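Local coordinates for glucosidase (Croceicoccus marinus, PDB 5Z3K), which probably hydrolyses O-glycosidic bonds as a beta-glucosidase of glycoside hydrolase family 39, at residues 366-371 against 431-436; 438-443 against 462-467; 370-375 against 478-483. All coordinates share one frame; numbering follows the deposited sequence.

Interaction 1 of 3, residues 366-371 against 431-436; sequences DGDTIR and LPWGDG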
loop_
_atom_site.group_PDB
_atom_site.type_symbol
_atom_site.label_atom_id
_atom_site.label_comp_id
_atom_site.label_asym_id
_atom_site.label_seq_id
_atom_site.Cartn_x
_atom_site.Cartn_y
_atom_site.Cartn_z
ATOM N N ASP A 366 22.594 -6.104 -9.019
ATOM C CA ASP A 366 23.821 -6.117 -9.809
ATOM C C ASP A 366 24.920 -5.233 -9.230
ATOM O O ASP A 366 26.023 -5.204 -9.788
ATOM C CB ASP A 366 23.524 -5.727 -11.267
ATOM C CG ASP A 366 23.094 -4.269 -11.436
ATOM O OD1 ASP A 366 23.106 -3.491 -10.462
ATOM O OD2 ASP A 366 22.746 -3.894 -12.572
ATOM N N GLY A 367 24.651 -4.518 -8.136
ATOM C CA GLY A 367 25.645 -3.708 -7.466
ATOM C C GLY A 367 26.010 -2.405 -8.147
ATOM O O GLY A 367 26.858 -1.676 -7.625
ATOM N N ASP A 368 25.389 -2.067 -9.272
ATOM C CA ASP A 368 25.803 -0.906 -10.059
ATOM C C ASP A 368 25.008 0.360 -9.753
ATOM O O ASP A 368 25.305 1.415 -10.325
ATOM C CB ASP A 368 25.678 -1.217 -11.558
ATOM C CG ASP A 368 26.866 -1.997 -12.097
ATOM O OD1 ASP A 368 27.934 -1.988 -11.440
ATOM O OD2 ASP A 368 26.725 -2.613 -13.177
ATOM N N THR A 369 24.006 0.293 -8.882
ATOM C CA THR A 369 23.151 1.442 -8.603
ATOM C C THR A 369 22.931 1.543 -7.100
ATOM O O THR A 369 22.436 0.592 -6.491
ATOM C CB THR A 369 21.803 1.320 -9.326
ATOM O OG1 THR A 369 22.008 1.255 -10.746
ATOM C CG2 THR A 369 20.907 2.506 -8.992
ATOM N N ILE A 370 23.293 2.686 -6.512
ATOM C CA ILE A 370 22.972 3.018 -5.118
ATOM C C ILE A 370 21.842 4.042 -5.117
ATOM O O ILE A 370 21.898 5.022 -5.870
ATOM C CB ILE A 370 24.199 3.604 -4.389
ATOM C CG1 ILE A 370 25.495 2.839 -4.723
ATOM C CG2 ILE A 370 23.915 3.789 -2.892
ATOM C CD1 ILE A 370 25.535 1.436 -4.245
ATOM N N ARG A 371 20.834 3.849 -4.254
ATOM C CA ARG A 371 19.733 4.805 -4.117
ATOM C C ARG A 371 19.630 5.281 -2.675
ATOM O O ARG A 371 19.554 4.461 -1.755
ATOM C CB ARG A 371 18.402 4.196 -4.550
ATOM C CG ARG A 371 18.350 3.926 -6.036
ATOM C CD ARG A 371 16.978 3.454 -6.529
ATOM N NE ARG A 371 17.053 3.338 -7.981
ATOM C CZ ARG A 371 16.663 2.284 -8.688
ATOM N NH1 ARG A 371 16.122 1.223 -8.093
ATOM N NH2 ARG A 371 16.806 2.308 -10.008
ATOM N N LEU A 431 32.069 2.912 -2.346
ATOM C CA LEU A 431 31.275 2.550 -3.512
ATOM C C LEU A 431 31.732 1.179 -4.004
ATOM O O LEU A 431 32.945 0.938 -4.099
ATOM C CB LEU A 431 31.403 3.590 -4.626
ATOM C CG LEU A 431 30.733 4.937 -4.340
ATOM C CD1 LEU A 431 30.998 5.955 -5.451
ATOM C CD2 LEU A 431 29.244 4.759 -4.126
ATOM N N PRO A 432 30.809 0.241 -4.257
ATOM C CA PRO A 432 31.208 -1.174 -4.337
ATOM C C PRO A 432 31.962 -1.530 -5.599
ATOM O O PRO A 432 32.666 -2.549 -5.611
ATOM C CB PRO A 432 29.871 -1.926 -4.256
ATOM C CG PRO A 432 28.851 -0.953 -4.767
ATOM C CD PRO A 432 29.353 0.426 -4.376
ATOM N N TRP A 433 31.836 -0.742 -6.659
ATOM C CA TRP A 433 32.579 -0.980 -7.887
ATOM C C TRP A 433 33.950 -0.313 -7.874
ATOM O O TRP A 433 34.654 -0.350 -8.890
ATOM C CB TRP A 433 31.764 -0.490 -9.088
ATOM C CG TRP A 433 31.342 0.924 -8.930
ATOM C CD1 TRP A 433 32.100 2.031 -9.149
ATOM C CD2 TRP A 433 30.056 1.394 -8.503
ATOM N NE1 TRP A 433 31.368 3.169 -8.888
ATOM C CE2 TRP A 433 30.109 2.802 -8.487
ATOM C CE3 TRP A 433 28.869 0.761 -8.135
ATOM C CZ2 TRP A 433 29.024 3.588 -8.107
ATOM C CZ3 TRP A 433 27.787 1.542 -7.771
ATOM C CH2 TRP A 433 27.870 2.937 -7.762
ATOM N N GLY A 434 34.335 0.300 -6.765
ATOM C CA GLY A 434 35.666 0.847 -6.616
ATOM C C GLY A 434 35.734 2.344 -6.846
ATOM O O GLY A 434 34.751 3.081 -6.727
ATOM N N ASP A 435 36.938 2.800 -7.191
ATOM C CA ASP A 435 37.229 4.224 -7.259
ATOM C C ASP A 435 37.215 4.762 -8.688
ATOM O O ASP A 435 37.746 5.848 -8.939
ATOM C CB ASP A 435 38.569 4.517 -6.581
ATOM C CG ASP A 435 39.751 3.883 -7.293
ATOM O OD1 ASP A 435 39.574 3.293 -8.383
ATOM O OD2 ASP A 435 40.874 3.981 -6.755
ATOM N N GLY A 436 36.616 4.026 -9.621
ATOM C CA GLY A 436 36.538 4.457 -10.998
ATOM C C GLY A 436 35.445 5.482 -11.239
ATOM O O GLY A 436 34.883 6.060 -10.304
#
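Leu431 meets Ile370 through one methyl: Leu431 CD2 lies 4.3 Å from Ile370 CG1. Leu431 also opens a type I beta turn, closed by a hydrogen bond from Gly434 N to Leu431 O (3.1 Å). Pro432 CD is 4.0 Å from the terminal methyl Ile370 CD1. Pro432 CG is 3.6 Å from Gly367 O. Trp433 makes the largest contact. Its CG stands between backbone N and carbonyl carbon (chi1 54°), and the indole lies back against the turn, with Leu431 CB and Pro432 CD on one face near the rim. Gly367 O sits at its edge, in the ring plane, 3.2 Å from Trp433 CE3. Trp433 CH2 meets Ile370 CG1 obliquely at 3.9 Å. The opposing loop is shaped by an Asx turn, in which Asp366 OD1 accepts from Asp368 N. The carboxylate of Asp368 pairs with Arg482. The contact joins the turn leading into strand 369-376 to the loop between strands 423-429 and 438-446. No hydrogen bond crosses between the two segments. The contact therefore rests on apolar packing of Ile370 against three side chains, with the carbonyl of Gly367 probably drawn to the weakly positive C-H edge of the indole.

Interaction 2 of 3, residues 438-443 against 462-467; sequences HRVVRY and SSVTVQ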
loop_
_atom_site.group_PDB
_atom_site.type_symbol
_atom_site.label_atom_id
_atom_site.label_comp_id
_atom_site.label_asym_id
_atom_site.label_seq_id
_atom_site.Cartn_x
_atom_site.Cartn_y
_atom_site.Cartn_z
ATOM N N HIS A 438 32.004 7.342 -11.829
ATOM C CA HIS A 438 30.637 7.150 -11.365
ATOM C C HIS A 438 29.795 8.347 -11.771
ATOM O O HIS A 438 30.318 9.409 -12.116
ATOM C CB HIS A 438 30.574 6.948 -9.845
ATOM C CG HIS A 438 31.217 8.044 -9.054
ATOM N ND1 HIS A 438 32.297 7.823 -8.225
ATOM C CD2 HIS A 438 30.910 9.357 -8.929
ATOM C CE1 HIS A 438 32.641 8.959 -7.641
ATOM N NE2 HIS A 438 31.818 9.906 -8.053
ATOM N N ARG A 439 28.474 8.161 -11.733
ATOM C CA ARG A 439 27.513 9.224 -12.003
ATOM C C ARG A 439 26.655 9.462 -10.770
ATOM O O ARG A 439 26.202 8.508 -10.132
ATOM C CB ARG A 439 26.609 8.880 -13.201
ATOM C CG ARG A 439 25.833 10.079 -13.722
ATOM C CD ARG A 439 24.977 9.777 -14.954
ATOM N NE ARG A 439 24.267 10.990 -15.369
ATOM C CZ ARG A 439 23.131 11.011 -16.061
ATOM N NH1 ARG A 439 22.556 9.875 -16.436
ATOM N NH2 ARG A 439 22.569 12.174 -16.375
ATOM N N VAL A 440 26.444 10.735 -10.437
ATOM C CA VAL A 440 25.564 11.160 -9.350
ATOM C C VAL A 440 24.394 11.918 -9.963
ATOM O O VAL A 440 24.590 12.963 -10.597
ATOM C CB VAL A 440 26.299 12.052 -8.338
ATOM C CG1 VAL A 440 25.403 12.351 -7.150
ATOM C CG2 VAL A 440 27.627 11.423 -7.917
ATOM N N VAL A 441 23.183 11.402 -9.768
ATOM C CA VAL A 441 21.966 12.046 -10.247
ATOM C C VAL A 441 21.058 12.325 -9.055
ATOM O O VAL A 441 21.013 11.552 -8.092
ATOM C CB VAL A 441 21.247 11.165 -11.294
ATOM C CG1 VAL A 441 19.988 11.834 -11.775
ATOM C CG2 VAL A 441 22.167 10.877 -12.466
ATOM N N ARG A 442 20.321 13.435 -9.121
ATOM C CA ARG A 442 19.424 13.832 -8.042
ATOM C C ARG A 442 18.034 14.121 -8.599
ATOM O O ARG A 442 17.907 14.855 -9.584
ATOM C CB ARG A 442 19.982 15.061 -7.321
ATOM C CG ARG A 442 18.984 15.840 -6.482
ATOM C CD ARG A 442 19.697 16.970 -5.705
ATOM N NE ARG A 442 19.884 18.192 -6.487
ATOM C CZ ARG A 442 19.125 19.284 -6.381
ATOM N NH1 ARG A 442 18.104 19.317 -5.529
ATOM N NH2 ARG A 442 19.390 20.349 -7.129
ATOM N N TYR A 443 17.001 13.542 -7.963
ATOM C CA TYR A 443 15.595 13.767 -8.291
ATOM C C TYR A 443 14.881 14.388 -7.094
ATOM O O TYR A 443 15.172 14.056 -5.942
ATOM C CB TYR A 443 14.868 12.458 -8.671
ATOM C CG TYR A 443 15.570 11.626 -9.712
ATOM C CD1 TYR A 443 16.608 10.775 -9.361
ATOM C CD2 TYR A 443 15.177 11.667 -11.045
ATOM C CE1 TYR A 443 17.255 10.005 -10.311
ATOM C CE2 TYR A 443 15.818 10.902 -11.999
ATOM C CZ TYR A 443 16.853 10.073 -11.625
ATOM O OH TYR A 443 17.493 9.311 -12.561
ATOM N N SER A 462 36.104 6.350 -4.694
ATOM C CA SER A 462 35.165 5.440 -4.051
ATOM C C SER A 462 34.267 6.140 -3.040
ATOM O O SER A 462 33.373 5.497 -2.474
ATOM C CB SER A 462 35.920 4.296 -3.377
ATOM O OG SER A 462 36.797 4.804 -2.399
ATOM N N SER A 463 34.471 7.433 -2.802
ATOM C CA SER A 463 33.616 8.212 -1.928
ATOM C C SER A 463 33.024 9.373 -2.706
ATOM O O SER A 463 33.639 9.895 -3.639
ATOM C CB SER A 463 34.375 8.756 -0.714
ATOM O OG SER A 463 34.641 7.731 0.224
ATOM N N VAL A 464 31.824 9.777 -2.309
ATOM C CA VAL A 464 31.169 10.933 -2.898
ATOM C C VAL A 464 30.448 11.682 -1.787
ATOM O O VAL A 464 29.868 11.072 -0.878
ATOM C CB VAL A 464 30.201 10.520 -4.031
ATOM C CG1 VAL A 464 29.344 9.362 -3.587
ATOM C CG2 VAL A 464 29.332 11.695 -4.451
ATOM N N THR A 465 30.516 13.006 -1.843
ATOM C CA THR A 465 29.789 13.872 -0.935
ATOM C C THR A 465 28.757 14.643 -1.736
ATOM O O THR A 465 29.079 15.212 -2.782
ATOM C CB THR A 465 30.723 14.838 -0.205
ATOM O OG1 THR A 465 31.636 14.088 0.592
ATOM C CG2 THR A 465 29.931 15.758 0.705
ATOM N N VAL A 466 27.522 14.641 -1.246
ATOM C CA VAL A 466 26.405 15.326 -1.876
ATOM C C VAL A 466 25.794 16.252 -0.840
ATOM O O VAL A 466 25.539 15.829 0.291
ATOM C CB VAL A 466 25.348 14.324 -2.384
ATOM C CG1 VAL A 466 24.080 15.054 -2.785
ATOM C CG2 VAL A 466 25.912 13.493 -3.535
ATOM N N GLN A 467 25.538 17.500 -1.217
ATOM C CA GLN A 467 24.853 18.394 -0.293
ATOM C C GLN A 467 23.836 19.219 -1.058
ATOM O O GLN A 467 24.038 19.546 -2.229
ATOM C CB GLN A 467 25.828 19.321 0.459
ATOM C CG GLN A 467 26.539 20.335 -0.431
ATOM C CD GLN A 467 27.274 21.406 0.368
ATOM O OE1 GLN A 467 26.893 21.729 1.495
ATOM N NE2 GLN A 467 28.338 21.955 -0.211
#
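The imidazole of His438 approaches 462-467 with its far end. His438 CE1 is 4.2 Å from Ser463 O, and His438 NE2 is 4.4 Å from Val464 CB. Both partners lie oblique to the ring, and neither makes a hydrogen bond with it. Leu431 and Trp433 also touch this side chain. The guanidinium of Arg439, on the other side of the strand, has Val441 CG2 over the border of one face and bonds Ser456 OG.

The centre of the contact is three valines. Val440 divides its two methyls between two partners. Its CG1, anti to the backbone N (chi1 -174°), lies 3.8 Å from Val466 CG2. Its CG2, anti to the carbonyl carbon, lies 3.9 Å from Val464 CG2. Val440 meets Val464 end to end, but passes alongside Val466, the two pointing opposite ways. All three are buried, so the interface here is wholly aliphatic. Arg442 points the same way as Val440, but its charge is taken by Asp455 and Glu476.

The strands run nearly parallel, 15° apart, with their axes 9.9 Å from each other. No hydrogen bond joins them. They belong to one long sheet that folds over on itself, so that its two ends face each other as the layers of a sandwich. This is consistent with the beta-sandwich domain that accompanies the catalytic barrel in family 39 enzymes. Strand 438-446 is flanked in its layer by strands 452-459 and 474-482, which bond to its backbone on either side. In the facing layer, strand 464-469 is the outermost strand and lies beside strand 423-429, whose Ile428 touches Val464 and whose Tyr424 touches Val466.

Interaction 3 of 3, residues 370-375 against 478-483; sequences IRILIS and IEITRV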
loop_
_atom_site.group_PDB
_atom_site.type_symbol
_atom_site.label_atom_id
_atom_site.label_comp_id
_atom_site.label_asym_id
_atom_site.label_seq_id
_atom_site.Cartn_x
_atom_site.Cartn_y
_atom_site.Cartn_z
ATOM N N ILE A 370 23.293 2.686 -6.512
ATOM C CA ILE A 370 22.972 3.018 -5.118
ATOM C C ILE A 370 21.842 4.042 -5.117
ATOM O O ILE A 370 21.898 5.022 -5.870
ATOM C CB ILE A 370 24.199 3.604 -4.389
ATOM C CG1 ILE A 370 25.495 2.839 -4.723
ATOM C CG2 ILE A 370 23.915 3.789 -2.892
ATOM C CD1 ILE A 370 25.535 1.436 -4.245
ATOM N N ARG A 371 20.834 3.849 -4.254
ATOM C CA ARG A 371 19.733 4.805 -4.117
ATOM C C ARG A 371 19.630 5.281 -2.675
ATOM O O ARG A 371 19.554 4.461 -1.755
ATOM C CB ARG A 371 18.402 4.196 -4.550
ATOM C CG ARG A 371 18.350 3.926 -6.036
ATOM C CD ARG A 371 16.978 3.454 -6.529
ATOM N NE ARG A 371 17.053 3.338 -7.981
ATOM C CZ ARG A 371 16.663 2.284 -8.688
ATOM N NH1 ARG A 371 16.122 1.223 -8.093
ATOM N NH2 ARG A 371 16.806 2.308 -10.008
ATOM N N ILE A 372 19.601 6.599 -2.482
ATOM C CA ILE A 372 19.486 7.193 -1.149
ATOM C C ILE A 372 18.282 8.121 -1.160
ATOM O O ILE A 372 18.270 9.132 -1.878
ATOM C CB ILE A 372 20.755 7.945 -0.717
ATOM C CG1 ILE A 372 21.975 7.013 -0.696
ATOM C CG2 ILE A 372 20.527 8.561 0.662
ATOM C CD1 ILE A 372 23.018 7.336 -1.790
ATOM N N LEU A 373 17.268 7.769 -0.380
ATOM C CA LEU A 373 15.997 8.477 -0.337
ATOM C C LEU A 373 15.931 9.287 0.947
ATOM O O LEU A 373 16.228 8.759 2.019
ATOM C CB LEU A 373 14.840 7.478 -0.390
ATOM C CG LEU A 373 13.448 8.091 -0.309
ATOM C CD1 LEU A 373 13.120 8.815 -1.636
ATOM C CD2 LEU A 373 12.428 7.021 -0.035
ATOM N N ILE A 374 15.556 10.560 0.837
ATOM C CA ILE A 374 15.497 11.474 1.969
ATOM C C ILE A 374 14.180 12.229 1.922
ATOM O O ILE A 374 13.864 12.861 0.909
ATOM C CB ILE A 374 16.663 12.484 1.952
ATOM C CG1 ILE A 374 18.016 11.777 1.885
ATOM C CG2 ILE A 374 16.556 13.430 3.155
ATOM C CD1 ILE A 374 19.153 12.712 1.476
ATOM N N SER A 375 13.431 12.202 3.021
ATOM C CA SER A 375 12.240 13.036 3.147
ATOM C C SER A 375 12.396 13.948 4.347
ATOM O O SER A 375 12.791 13.496 5.428
ATOM C CB SER A 375 10.960 12.211 3.288
ATOM O OG SER A 375 9.819 13.065 3.382
ATOM N N ILE A 478 18.871 10.475 -4.296
ATOM C CA ILE A 478 20.221 10.556 -4.822
ATOM C C ILE A 478 20.543 9.200 -5.406
ATOM O O ILE A 478 20.458 8.183 -4.708
ATOM C CB ILE A 478 21.239 10.932 -3.732
ATOM C CG1 ILE A 478 20.835 12.237 -3.044
ATOM C CG2 ILE A 478 22.657 10.967 -4.321
ATOM C CD1 ILE A 478 20.609 13.400 -4.001
ATOM N N GLU A 479 20.926 9.177 -6.676
ATOM C CA GLU A 479 21.234 7.938 -7.369
ATOM C C GLU A 479 22.690 7.978 -7.806
ATOM O O GLU A 479 23.089 8.888 -8.539
ATOM C CB GLU A 479 20.313 7.753 -8.577
ATOM C CG GLU A 479 20.270 6.341 -9.078
ATOM C CD GLU A 479 19.054 6.100 -9.946
ATOM O OE1 GLU A 479 17.982 5.735 -9.409
ATOM O OE2 GLU A 479 19.181 6.317 -11.166
ATOM N N ILE A 480 23.476 7.000 -7.363
ATOM C CA ILE A 480 24.883 6.877 -7.746
ATOM C C ILE A 480 25.056 5.604 -8.561
ATOM O O ILE A 480 24.644 4.523 -8.127
ATOM C CB ILE A 480 25.808 6.866 -6.517
ATOM C CG1 ILE A 480 25.502 8.064 -5.629
ATOM C CG2 ILE A 480 27.270 6.904 -6.948
ATOM C CD1 ILE A 480 26.083 7.947 -4.278
ATOM N N THR A 481 25.652 5.727 -9.748
ATOM C CA THR A 481 25.794 4.583 -10.637
ATOM C C THR A 481 27.227 4.429 -11.117
ATOM O O THR A 481 27.976 5.405 -11.228
ATOM C CB THR A 481 24.881 4.697 -11.848
ATOM O OG1 THR A 481 25.118 5.964 -12.489
ATOM C CG2 THR A 481 23.436 4.612 -11.401
ATOM N N ARG A 482 27.597 3.185 -11.402
ATOM C CA ARG A 482 28.872 2.931 -12.052
ATOM C C ARG A 482 28.799 3.408 -13.496
ATOM O O ARG A 482 27.797 3.190 -14.185
ATOM C CB ARG A 482 29.218 1.442 -12.001
ATOM C CG ARG A 482 30.572 1.103 -12.617
ATOM C CD ARG A 482 30.867 -0.379 -12.526
ATOM N NE ARG A 482 29.836 -1.175 -13.175
ATOM C CZ ARG A 482 29.810 -1.443 -14.476
ATOM N NH1 ARG A 482 30.766 -0.976 -15.272
ATOM N NH2 ARG A 482 28.828 -2.177 -14.980
ATOM N N VAL A 483 29.849 4.087 -13.947
ATOM C CA VAL A 483 29.931 4.539 -15.332
ATOM C C VAL A 483 30.753 3.523 -16.112
ATOM O O VAL A 483 31.919 3.269 -15.785
ATOM C CB VAL A 483 30.527 5.950 -15.436
ATOM C CG1 VAL A 483 30.966 6.229 -16.866
ATOM C CG2 VAL A 483 29.504 6.982 -15.000
HETATM O O HOH W 1 18.331 3.787 -12.317
#
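Ile370 and Ile480 form one hydrogen-bonded pair of an antiparallel sheet, and Ile372 and Ile478 form the next. Four backbone bonds join them. Ile370 N gives to Ile480 O at 2.8 Å, and Ile480 N returns to Ile370 O at 2.9 Å. Ile372 N reaches Ile478 O at 2.9 Å, and Ile478 N reaches Ile372 O at 2.8 Å. The first three donors lie in the plane of the carbonyl they meet; the last is slightly tilted. Arg371 and Glu479, the non-hydrogen-bonded pair between them, turn their backbone groups outward, to Gly362 and Val441.

Their side chains lie alongside each other, pointing the same way. The arginine chain is extended from CG to NE. Arg371 NE gives a nearly straight bond (174°) to Glu479 OE1, 2.9 Å away. The oxygen lies in the guanidinium plane, but the nitrogen comes in from above the carboxylate, and the two planes are 52° apart. A water links the other ends: it accepts from Arg371 NH2 at 3.1 Å and donates to Glu479 OE2. Arg371 NH1 bonds Gln339 O, on helix 329-341. NE, NH1 and NH2 thus each have an acceptor. A leucine in place of Arg371 would probably leave the Glu479 carboxylate without this countercharge, the bridging water without one of its two partners here, and Gln339 O without this donor.

The other face is apolar. Ile372 CD1 and Ile480 CD1 meet obliquely at 4.0 Å, and Leu426 and Ile428 of the facing layer pack there.

The pairing is therefore two-sided in its chemistry: a salt bridge with a water link on the face toward the helix, and buried isoleucines on the face that lines the sandwich core.

Following the chain, residues 366-375, the turn and strand 369-376, open both interaction 1 and interaction 3, which share Ile370 and Arg371. Interaction 1 closes the earlier loop, at the turn after strand 423-429. Interaction 2 then opens at 438-443 and closes at 462-467, in series with interaction 1 and nested inside the long loop that interaction 3 closes at 478-483. Strand 474-482 lies between strands 369-376 and 438-446, so it joins interactions 2 and 3, with a probable hydrogen bond between Glu479 N and Val441 O. The Asp368-Arg482 salt bridge joins interactions 1 and 3, and a probable hydrogen bond, Leu431 N to Ser462 O, joins 1 and 2. Together they tie both layers of the sandwich.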